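PDB 5CGZ: 4-oxalmesaconate hydratase from Pseudomonas putida, which catalyses the zinc-dependent hydration of the enol form of oxalomesaconate to 4-carboxy-4-hydroxy-2-oxoadipate, the third step of gallate degradation. Local coordinates for residues W16-G19 / G20-L24; W49-G52 / E53-E56; F81-D85 / Y86-A90. One frame throughout, in Å; residues are numbered along the deposited sequence.

Contact 1. Residues W16-G19 / G20-L24; sequences WRAG and GAIAL
Helix 13-27, the crossover helix of the beta-alpha-beta unit formed with strands 3-8 and 31-36 of the Rossmann-like fold, is kinked at Gly-20 and Ala-21, just before Ala-18 and Gly-19 bond to Ile-22 and Ala-23. At the kink the usual i to i+4 bonds to the N atoms of Gly-20 and Ala-21 are missing. Both are taken up by the side chain of Glu-226, which lies on strand 225-230: OE2 receives Gly-20 N and OE1 receives Ala-21 N, so one carboxylate takes two neighbouring amides at the bend. Regular i to i+4 bonding resumes directly afterwards. Ile-22 N donates to Ala-18 O over 2.9 Å, with a C=O...N angle of 167° at the carbonyl oxygen. Ala-23 N follows with Gly-19 O at 3.0 Å; its N-H...O angle of 173° is almost straight.

The helix begins beside the zinc site, since Asp-13 is a metal ligand and also forms a salt bridge with NE of Arg-17. The kink itself is farther off, the side chain of Ala-18 standing about 12 Å from the zinc ion. Every touching residue is buried. Ala-18 rests against Phe-157 of strand 154-157, whereas Ala-21 and Leu-24 reach Leu-173 of strand 171-174, so this part of the helix packs on the sheet.

The side-chain contact along the helix belongs to Ile-22. Its CG1 lies anti to its own carbonyl carbon (chi1 -67°) and is thereby directed back along the preceding turn, passing 3.2 Å from Ala-18 O. Beyond it the extended branch ends with CD1 alongside the Ala-18 methyl, 4.2 Å from CB.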
ATOM      1  N   TRP A  16       7.936  20.277 -19.817  1.00 36.48           N
ATOM      2  CA  TRP A  16       7.702  18.856 -20.105  1.00 34.12           C
ATOM      3  C   TRP A  16       6.375  18.355 -19.548  1.00 34.45           C
ATOM      4  O   TRP A  16       5.663  17.589 -20.205  1.00 33.80           O
ATOM      5  CB  TRP A  16       8.808  17.968 -19.524  1.00 34.01           C
ATOM      6  CG  TRP A  16      10.227  18.359 -19.815  1.00 36.84           C
ATOM      7  CD1 TRP A  16      11.193  18.664 -18.897  1.00 36.03           C
ATOM      8  CD2 TRP A  16      10.855  18.443 -21.102  1.00 37.44           C
ATOM      9  NE1 TRP A  16      12.380  18.945 -19.536  1.00 38.59           N
ATOM     10  CE2 TRP A  16      12.199  18.820 -20.887  1.00 38.29           C
ATOM     11  CE3 TRP A  16      10.413  18.237 -22.413  1.00 39.12           C
ATOM     12  CZ2 TRP A  16      13.103  19.001 -21.935  1.00 37.41           C
ATOM     13  CZ3 TRP A  16      11.312  18.415 -23.454  1.00 38.64           C
ATOM     14  CH2 TRP A  16      12.640  18.796 -23.207  1.00 41.73           C
ATOM     15  N   ARG A  17       6.052  18.784 -18.332  1.00 30.88           N
ATOM     16  CA  ARG A  17       5.034  18.110 -17.517  1.00 32.59           C
ATOM     17  C   ARG A  17       3.715  18.859 -17.399  1.00 33.84           C
ATOM     18  O   ARG A  17       2.708  18.262 -17.026  1.00 30.53           O
ATOM     19  CB  ARG A  17       5.586  17.859 -16.102  1.00 30.34           C
ATOM     20  CG  ARG A  17       6.951  17.227 -16.130  1.00 31.30           C
ATOM     21  CD  ARG A  17       7.511  16.814 -14.772  1.00 29.78           C
ATOM     22  NE  ARG A  17       8.943  16.638 -14.983  1.00 36.26           N
ATOM     23  CZ  ARG A  17       9.467  15.614 -15.648  1.00 36.37           C
ATOM     24  NH1 ARG A  17       8.681  14.638 -16.101  1.00 32.05           N
ATOM     25  NH2 ARG A  17      10.773  15.557 -15.842  1.00 37.84           N
ATOM     26  N   ALA A  18       3.720  20.158 -17.696  1.00 29.61           N
ATOM     27  CA  ALA A  18       2.534  20.988 -17.474  1.00 29.77           C
ATOM     28  C   ALA A  18       2.205  21.921 -18.642  1.00 33.12           C
ATOM     29  O   ALA A  18       1.258  22.705 -18.553  1.00 33.98           O
ATOM     30  CB  ALA A  18       2.715  21.815 -16.198  1.00 29.40           C
ATOM     31  N   GLY A  19       2.989  21.852 -19.720  1.00 30.87           N
ATOM     32  CA  GLY A  19       2.812  22.758 -20.843  1.00 33.21           C
ATOM     33  C   GLY A  19       1.394  22.740 -21.392  1.00 35.63           C
ATOM     34  O   GLY A  19       0.790  23.792 -21.623  1.00 35.44           O
ATOM     35  N   GLY A  20       0.854  21.542 -21.587  1.00 32.51           N
ATOM     36  CA  GLY A  20      -0.515  21.397 -22.058  1.00 28.00           C
ATOM     37  C   GLY A  20      -1.519  22.029 -21.112  1.00 32.02           C
ATOM     38  O   GLY A  20      -2.378  22.798 -21.535  1.00 33.89           O
ATOM     39  N   ALA A  21      -1.419  21.702 -19.824  1.00 30.81           N
ATOM     40  CA  ALA A  21      -2.361  22.210 -18.842  1.00 32.11           C
ATOM     41  C   ALA A  21      -2.318  23.742 -18.800  1.00 28.86           C
ATOM     42  O   ALA A  21      -3.349  24.402 -18.651  1.00 30.14           O
ATOM     43  CB  ALA A  21      -2.065  21.619 -17.454  1.00 26.82           C
ATOM     44  N   ILE A  22      -1.122  24.302 -18.921  1.00 27.06           N
ATOM     45  CA  ILE A  22      -0.958  25.754 -18.893  1.00 34.04           C
ATOM     46  C   ILE A  22      -1.637  26.409 -20.106  1.00 34.53           C
ATOM     47  O   ILE A  22      -2.472  27.312 -19.951  1.00 32.23           O
ATOM     48  CB  ILE A  22       0.543  26.145 -18.834  1.00 32.41           C
ATOM     49  CG1 ILE A  22       1.139  25.712 -17.483  1.00 30.57           C
ATOM     50  CG2 ILE A  22       0.711  27.654 -19.039  1.00 32.90           C
ATOM     51  CD1 ILE A  22       2.649  25.817 -17.389  1.00 29.35           C
ATOM     52  N   ALA A  23      -1.298  25.933 -21.303  1.00 32.52           N
ATOM     53  CA  ALA A  23      -1.856  26.484 -22.536  1.00 30.97           C
ATOM     54  C   ALA A  23      -3.367  26.307 -22.587  1.00 35.76           C
ATOM     55  O   ALA A  23      -4.088  27.206 -23.029  1.00 35.66           O
ATOM     56  CB  ALA A  23      -1.203  25.833 -23.759  1.00 29.33           C
ATOM     57  N   LEU A  24      -3.851  25.153 -22.131  1.00 30.87           N
ATOM     58  CA  LEU A  24      -5.279  24.860 -22.194  1.00 31.02           C
ATOM     59  C   LEU A  24      -6.074  25.816 -21.297  1.00 37.74           C
ATOM     60  O   LEU A  24      -7.080  26.395 -21.722  1.00 33.72           O
ATOM     61  CB  LEU A  24      -5.565  23.399 -21.804  1.00 27.47           C
ATOM     62  CG  LEU A  24      -7.004  22.920 -22.035  1.00 35.61           C
ATOM     63  CD1 LEU A  24      -7.330  22.851 -23.524  1.00 29.44           C
ATOM     64  CD2 LEU A  24      -7.282  21.573 -21.363  1.00 31.75           C
TER

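Contact 2. Residues W49-G52 / E53-E56; sequences WRKG and EMTE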
ATOM      1  N   TRP A  49      27.171  22.004 -19.443  1.00 42.63           N
ATOM      2  CA  TRP A  49      28.393  21.734 -18.687  1.00 41.10           C
ATOM      3  C   TRP A  49      29.467  21.070 -19.548  1.00 41.35           C
ATOM      4  O   TRP A  49      30.651  21.137 -19.230  1.00 44.03           O
ATOM      5  CB  TRP A  49      28.090  20.877 -17.452  1.00 37.36           C
ATOM      6  CG  TRP A  49      27.407  21.678 -16.391  1.00 40.11           C
ATOM      7  CD1 TRP A  49      26.105  21.577 -15.986  1.00 37.39           C
ATOM      8  CD2 TRP A  49      27.984  22.747 -15.630  1.00 38.28           C
ATOM      9  NE1 TRP A  49      25.846  22.505 -15.003  1.00 39.02           N
ATOM     10  CE2 TRP A  49      26.984  23.236 -14.767  1.00 39.34           C
ATOM     11  CE3 TRP A  49      29.258  23.333 -15.590  1.00 42.34           C
ATOM     12  CZ2 TRP A  49      27.214  24.284 -13.872  1.00 40.35           C
ATOM     13  CZ3 TRP A  49      29.486  24.373 -14.701  1.00 42.37           C
ATOM     14  CH2 TRP A  49      28.470  24.836 -13.853  1.00 40.42           C
ATOM     15  N   ARG A  50      29.050  20.450 -20.646  1.00 43.02           N
ATOM     16  CA  ARG A  50      29.987  19.812 -21.559  1.00 50.04           C
ATOM     17  C   ARG A  50      30.692  20.818 -22.483  1.00 49.79           C
ATOM     18  O   ARG A  50      31.723  20.504 -23.077  1.00 51.53           O
ATOM     19  CB  ARG A  50      29.265  18.746 -22.379  1.00 43.66           C
ATOM     20  CG  ARG A  50      28.888  17.530 -21.552  1.00 46.92           C
ATOM     21  CD  ARG A  50      27.916  16.644 -22.289  1.00 44.12           C
ATOM     22  NE  ARG A  50      27.338  15.630 -21.410  1.00 45.91           N
ATOM     23  CZ  ARG A  50      26.359  14.810 -21.776  1.00 48.28           C
ATOM     24  NH1 ARG A  50      25.857  14.888 -23.000  1.00 47.70           N
ATOM     25  NH2 ARG A  50      25.878  13.915 -20.922  1.00 47.18           N
ATOM     26  N   LYS A  51      30.143  22.021 -22.602  1.00 48.85           N
ATOM     27  CA  LYS A  51      30.850  23.107 -23.274  1.00 51.49           C
ATOM     28  C   LYS A  51      31.989  23.586 -22.382  1.00 57.80           C
ATOM     29  O   LYS A  51      32.014  23.310 -21.181  1.00 62.15           O
ATOM     30  CB  LYS A  51      29.910  24.270 -23.596  1.00 46.07           C
ATOM     31  CG  LYS A  51      28.783  23.944 -24.564  1.00 47.44           C
ATOM     32  CD  LYS A  51      27.879  25.160 -24.742  1.00 60.57           C
ATOM     33  CE  LYS A  51      27.020  25.067 -26.003  1.00 78.34           C
ATOM     34  NZ  LYS A  51      26.083  23.904 -25.999  1.00 73.57           N
ATOM     35  N   GLY A  52      32.930  24.316 -22.961  1.00 68.58           N
ATOM     36  CA  GLY A  52      34.052  24.815 -22.189  1.00 71.31           C
ATOM     37  C   GLY A  52      33.740  26.087 -21.425  1.00 66.12           C
ATOM     38  O   GLY A  52      32.893  26.884 -21.837  1.00 65.52           O
ATOM     39  N   GLU A  53      34.430  26.266 -20.301  1.00 61.38           N
ATOM     40  CA  GLU A  53      34.342  27.497 -19.521  1.00 66.58           C
ATOM     41  C   GLU A  53      32.914  27.792 -19.077  1.00 65.12           C
ATOM     42  O   GLU A  53      32.461  28.937 -19.131  1.00 58.87           O
ATOM     43  CB  GLU A  53      34.884  28.678 -20.334  1.00 76.25           C
ATOM     44  CG  GLU A  53      36.288  28.469 -20.893  1.00 83.33           C
ATOM     45  CD  GLU A  53      36.611  29.431 -22.025  1.00 96.81           C
ATOM     46  OE1 GLU A  53      36.823  28.955 -23.162  1.00100.58           O
ATOM     47  OE2 GLU A  53      36.651  30.658 -21.777  1.00 88.93           O
ATOM     48  N   MET A  54      32.202  26.760 -18.644  1.00 55.52           N
ATOM     49  CA  MET A  54      30.823  26.944 -18.220  1.00 50.29           C
ATOM     50  C   MET A  54      30.780  27.356 -16.753  1.00 45.48           C
ATOM     51  O   MET A  54      31.651  26.987 -15.967  1.00 46.19           O
ATOM     52  CB  MET A  54      30.011  25.668 -18.457  1.00 48.97           C
ATOM     53  CG  MET A  54      28.517  25.833 -18.287  1.00 44.84           C
ATOM     54  SD  MET A  54      27.802  27.203 -19.233  1.00 47.80           S
ATOM     55  CE  MET A  54      28.495  26.882 -20.863  1.00 41.96           C
ATOM     56  N   THR A  55      29.775  28.144 -16.391  1.00 42.12           N
ATOM     57  CA  THR A  55      29.574  28.533 -14.999  1.00 41.22           C
ATOM     58  C   THR A  55      28.097  28.415 -14.639  1.00 41.67           C
ATOM     59  O   THR A  55      27.237  28.412 -15.531  1.00 40.49           O
ATOM     60  CB  THR A  55      30.039  29.971 -14.739  1.00 46.48           C
ATOM     61  OG1 THR A  55      29.169  30.875 -15.431  1.00 44.89           O
ATOM     62  CG2 THR A  55      31.471  30.158 -15.229  1.00 45.87           C
ATOM     63  N   GLU A  56      27.801  28.330 -13.344  1.00 38.05           N
ATOM     64  CA  GLU A  56      26.412  28.251 -12.916  1.00 44.39           C
ATOM     65  C   GLU A  56      25.651  29.495 -13.368  1.00 43.95           C
ATOM     66  O   GLU A  56      24.498  29.401 -13.796  1.00 41.49           O
ATOM     67  CB  GLU A  56      26.317  28.060 -11.399  1.00 38.50           C
ATOM     68  CG  GLU A  56      26.778  26.663 -10.961  1.00 41.17           C
ATOM     69  CD  GLU A  56      26.424  26.334  -9.514  1.00 47.95           C
ATOM     70  OE1 GLU A  56      25.526  26.997  -8.944  1.00 43.96           O
ATOM     71  OE2 GLU A  56      27.047  25.402  -8.946  1.00 39.49           O
TER
HETATM   72  O   HOH W   1      33.106  23.666 -18.025  1.00 59.65           O
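Glu-53, its backbone in the left-handed region (phi 58°), turns the chain between helices 46-50 and 56-74 and brings Met-54 back onto Trp-49. Met-54 CG is anti to the backbone N (chi1 -169°), which carries it over one face of the indole in a CH-pi contact, 4.1 Å from the centroid of the six-membered ring and offset toward the rim. The chain then bends, and CE reaches Lys-51 CB at 4.0 Å. Met-54 N donates to a water at 3.3 Å, which in turn makes a weak bond to Lys-51 O.

This is a surface loop joining two helices, and Thr-55 is the N-cap of the second: its OG1 accepts from Lys-58 N. The backbone here passes close to the indole, with Thr-55 C 3.7 Å from Trp-49 CH2. Glu-56, in the first turn of helix 56-74, brings CG to the indole edge in the ring plane, 3.8 Å from CZ2 of Trp-49. Its carboxylate stands nearly perpendicular to the ring (89°) and forms a salt bridge with Arg-42, while Trp-49 NE1 donates to Glu-41 O.

Contact 3. Residues F81-D85 / Y86-A90; sequences FDIGD and YPMRA
Ile-83 opens the contact by sending its CD1 to CG of Met-88, 3.6 Å away, across a loop that doubles back on itself; an extended chi2 (177°) carries the branch that far. A water between the two limbs lies 2.8 Å from both Ile-83 O and Pro-87 O, placed to donate to them, though it has more acceptors in reach than protons, and accepts from Arg-89 N.

Gly-84 has a backbone that calls for glycine, since a CB would be jammed against the carbonyl O of Ile-83. Its O receives a CA-H...O contact from Met-88 CA at 3.1 Å.

Asp-85 sets OD2 3.3 Å from CD1 of Tyr-86, the carboxylate turned 67° from the ring. OD2 accepts from Gly-43 N and OD1 from Arg-42 N, so two backbone amides hold this buried group next to the zinc ligand His-10. The reversal continues through Tyr-86, with positive phi, and the cis peptide bond before Pro-87.

The loop runs from strand 76-80 to helix 92-105. Asp-122, at the start of helix 122-138, accepts from the N atoms of Tyr-86 and Met-88; Met-88 packs on Leu-125 and Ala-126 of that helix, and Ile-83 on Thr-94 and Arg-97 of helix 92-105.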
ATOM      1  N   PHE A  81      12.636  31.801  -8.236  1.00 31.70           N
ATOM      2  CA  PHE A  81      13.105  31.985  -6.865  1.00 33.40           C
ATOM      3  C   PHE A  81      14.621  31.847  -6.773  1.00 36.32           C
ATOM      4  O   PHE A  81      15.229  32.352  -5.833  1.00 36.11           O
ATOM      5  CB  PHE A  81      12.460  30.982  -5.899  1.00 31.18           C
ATOM      6  CG  PHE A  81      11.087  31.369  -5.430  1.00 34.03           C
ATOM      7  CD1 PHE A  81      10.334  32.306  -6.121  1.00 32.18           C
ATOM      8  CD2 PHE A  81      10.550  30.790  -4.287  1.00 31.75           C
ATOM      9  CE1 PHE A  81       9.062  32.653  -5.684  1.00 37.12           C
ATOM     10  CE2 PHE A  81       9.286  31.131  -3.846  1.00 31.15           C
ATOM     11  CZ  PHE A  81       8.536  32.062  -4.549  1.00 30.90           C
ATOM     12  N   ASP A  82      15.214  31.130  -7.725  1.00 31.47           N
ATOM     13  CA  ASP A  82      16.660  30.908  -7.752  1.00 32.20           C
ATOM     14  C   ASP A  82      17.247  30.422  -6.421  1.00 38.94           C
ATOM     15  O   ASP A  82      18.178  31.040  -5.892  1.00 38.66           O
ATOM     16  CB  ASP A  82      17.368  32.200  -8.183  1.00 36.47           C
ATOM     17  CG  ASP A  82      18.852  31.989  -8.488  1.00 44.18           C
ATOM     18  OD1 ASP A  82      19.253  30.859  -8.843  1.00 42.43           O
ATOM     19  OD2 ASP A  82      19.624  32.959  -8.366  1.00 47.54           O
ATOM     20  N   ILE A  83      16.735  29.315  -5.878  1.00 35.46           N
ATOM     21  CA  ILE A  83      17.257  28.827  -4.600  1.00 35.32           C
ATOM     22  C   ILE A  83      18.289  27.705  -4.752  1.00 33.01           C
ATOM     23  O   ILE A  83      18.831  27.228  -3.754  1.00 36.93           O
ATOM     24  CB  ILE A  83      16.130  28.325  -3.664  1.00 35.97           C
ATOM     25  CG1 ILE A  83      15.429  27.094  -4.261  1.00 35.20           C
ATOM     26  CG2 ILE A  83      15.136  29.457  -3.356  1.00 36.19           C
ATOM     27  CD1 ILE A  83      14.340  26.506  -3.342  1.00 31.76           C
ATOM     28  N   GLY A  84      18.565  27.290  -5.985  1.00 33.50           N
ATOM     29  CA  GLY A  84      19.600  26.293  -6.232  1.00 34.09           C
ATOM     30  C   GLY A  84      19.098  24.855  -6.287  1.00 34.38           C
ATOM     31  O   GLY A  84      18.222  24.465  -5.510  1.00 37.13           O
ATOM     32  N   ASP A  85      19.657  24.067  -7.204  1.00 33.60           N
ATOM     33  CA  ASP A  85      19.287  22.658  -7.343  1.00 33.34           C
ATOM     34  C   ASP A  85      20.451  21.737  -6.977  1.00 33.03           C
ATOM     35  O   ASP A  85      21.594  22.181  -6.898  1.00 35.85           O
ATOM     36  CB  ASP A  85      18.835  22.360  -8.771  1.00 32.08           C
ATOM     37  CG  ASP A  85      19.988  22.425  -9.768  1.00 38.35           C
ATOM     38  OD1 ASP A  85      20.854  23.314  -9.614  1.00 34.42           O
ATOM     39  OD2 ASP A  85      20.037  21.580 -10.690  1.00 33.81           O
ATOM     40  N   TYR A  86      20.150  20.459  -6.757  1.00 34.57           N
ATOM     41  CA  TYR A  86      21.171  19.425  -6.548  1.00 34.75           C
ATOM     42  C   TYR A  86      22.282  19.826  -5.593  1.00 38.12           C
ATOM     43  O   TYR A  86      23.435  19.893  -6.003  1.00 37.68           O
ATOM     44  CB  TYR A  86      21.815  19.033  -7.877  1.00 32.47           C
ATOM     45  CG  TYR A  86      20.986  18.116  -8.746  1.00 36.27           C
ATOM     46  CD1 TYR A  86      19.805  18.562  -9.328  1.00 39.09           C
ATOM     47  CD2 TYR A  86      21.399  16.815  -9.011  1.00 38.49           C
ATOM     48  CE1 TYR A  86      19.049  17.739 -10.139  1.00 39.56           C
ATOM     49  CE2 TYR A  86      20.643  15.972  -9.829  1.00 35.57           C
ATOM     50  CZ  TYR A  86      19.471  16.442 -10.384  1.00 41.48           C
ATOM     51  OH  TYR A  86      18.716  15.625 -11.200  1.00 42.25           O
ATOM     52  N   PRO A  87      21.950  20.058  -4.316  1.00 34.69           N
ATOM     53  CA  PRO A  87      20.621  19.874  -3.734  1.00 34.17           C
ATOM     54  C   PRO A  87      19.816  21.157  -3.648  1.00 39.16           C
ATOM     55  O   PRO A  87      20.359  22.226  -3.349  1.00 38.85           O
ATOM     56  CB  PRO A  87      20.938  19.377  -2.322  1.00 32.07           C
ATOM     57  CG  PRO A  87      22.174  20.200  -1.969  1.00 36.44           C
ATOM     58  CD  PRO A  87      22.963  20.330  -3.278  1.00 35.98           C
ATOM     59  N   MET A  88      18.515  21.040  -3.878  1.00 35.94           N
ATOM     60  CA  MET A  88      17.590  22.102  -3.530  1.00 33.11           C
ATOM     61  C   MET A  88      17.285  22.026  -2.033  1.00 37.79           C
ATOM     62  O   MET A  88      16.982  20.955  -1.504  1.00 35.12           O
ATOM     63  CB  MET A  88      16.311  21.990  -4.359  1.00 32.34           C
ATOM     64  CG  MET A  88      15.391  23.189  -4.246  1.00 31.59           C
ATOM     65  SD  MET A  88      14.108  23.167  -5.527  1.00 36.29           S
ATOM     66  CE  MET A  88      12.836  22.284  -4.663  1.00 33.45           C
ATOM     67  N   ARG A  89      17.389  23.160  -1.349  1.00 36.36           N
ATOM     68  CA  ARG A  89      17.035  23.258   0.068  1.00 34.20           C
ATOM     69  C   ARG A  89      16.193  24.506   0.299  1.00 37.88           C
ATOM     70  O   ARG A  89      16.451  25.542  -0.299  1.00 38.51           O
ATOM     71  CB  ARG A  89      18.293  23.300   0.950  1.00 33.87           C
ATOM     72  CG  ARG A  89      19.101  21.997   0.973  1.00 36.17           C
ATOM     73  CD  ARG A  89      18.315  20.872   1.666  1.00 36.35           C
ATOM     74  NE  ARG A  89      19.107  19.652   1.836  1.00 39.58           N
ATOM     75  CZ  ARG A  89      19.067  18.610   1.008  1.00 40.09           C
ATOM     76  NH1 ARG A  89      18.272  18.632  -0.055  1.00 36.55           N
ATOM     77  NH2 ARG A  89      19.825  17.542   1.242  1.00 36.55           N
ATOM     78  N   ALA A  90      15.188  24.411   1.164  1.00 36.50           N
ATOM     79  CA  ALA A  90      14.343  25.557   1.476  1.00 41.38           C
ATOM     80  C   ALA A  90      14.288  25.792   2.982  1.00 44.34           C
ATOM     81  O   ALA A  90      14.521  24.872   3.769  1.00 48.88           O
ATOM     82  CB  ALA A  90      12.940  25.353   0.926  1.00 38.97           C
TER
HETATM   83  O   HOH W   2      19.471  24.782  -2.477  1.00 35.32           O

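Overall arrangement
The three contacts follow one another along the chain and lie at different depths around the zinc ion, which is bound by His-10, Asp-13, Glu-44 and His-123. Contact 3 comes nearest, the Tyr-86 side chain being about 6 Å from the metal, against about 12 Å for Ala-18 of contact 1 and about 13 Å for Trp-49 of contact 2. Contacts 2 and 3 are about 6 Å apart at their nearest atoms and share Arg-42, which pairs with Glu-56 and with Tyr-86 O. Both also touch a second subunit of the hexamer, through Arg-50 to its Glu-140 and Arg-89 to its Glu-132. Contact 1 lies deepest, its centre about 7 Å from that of the chain.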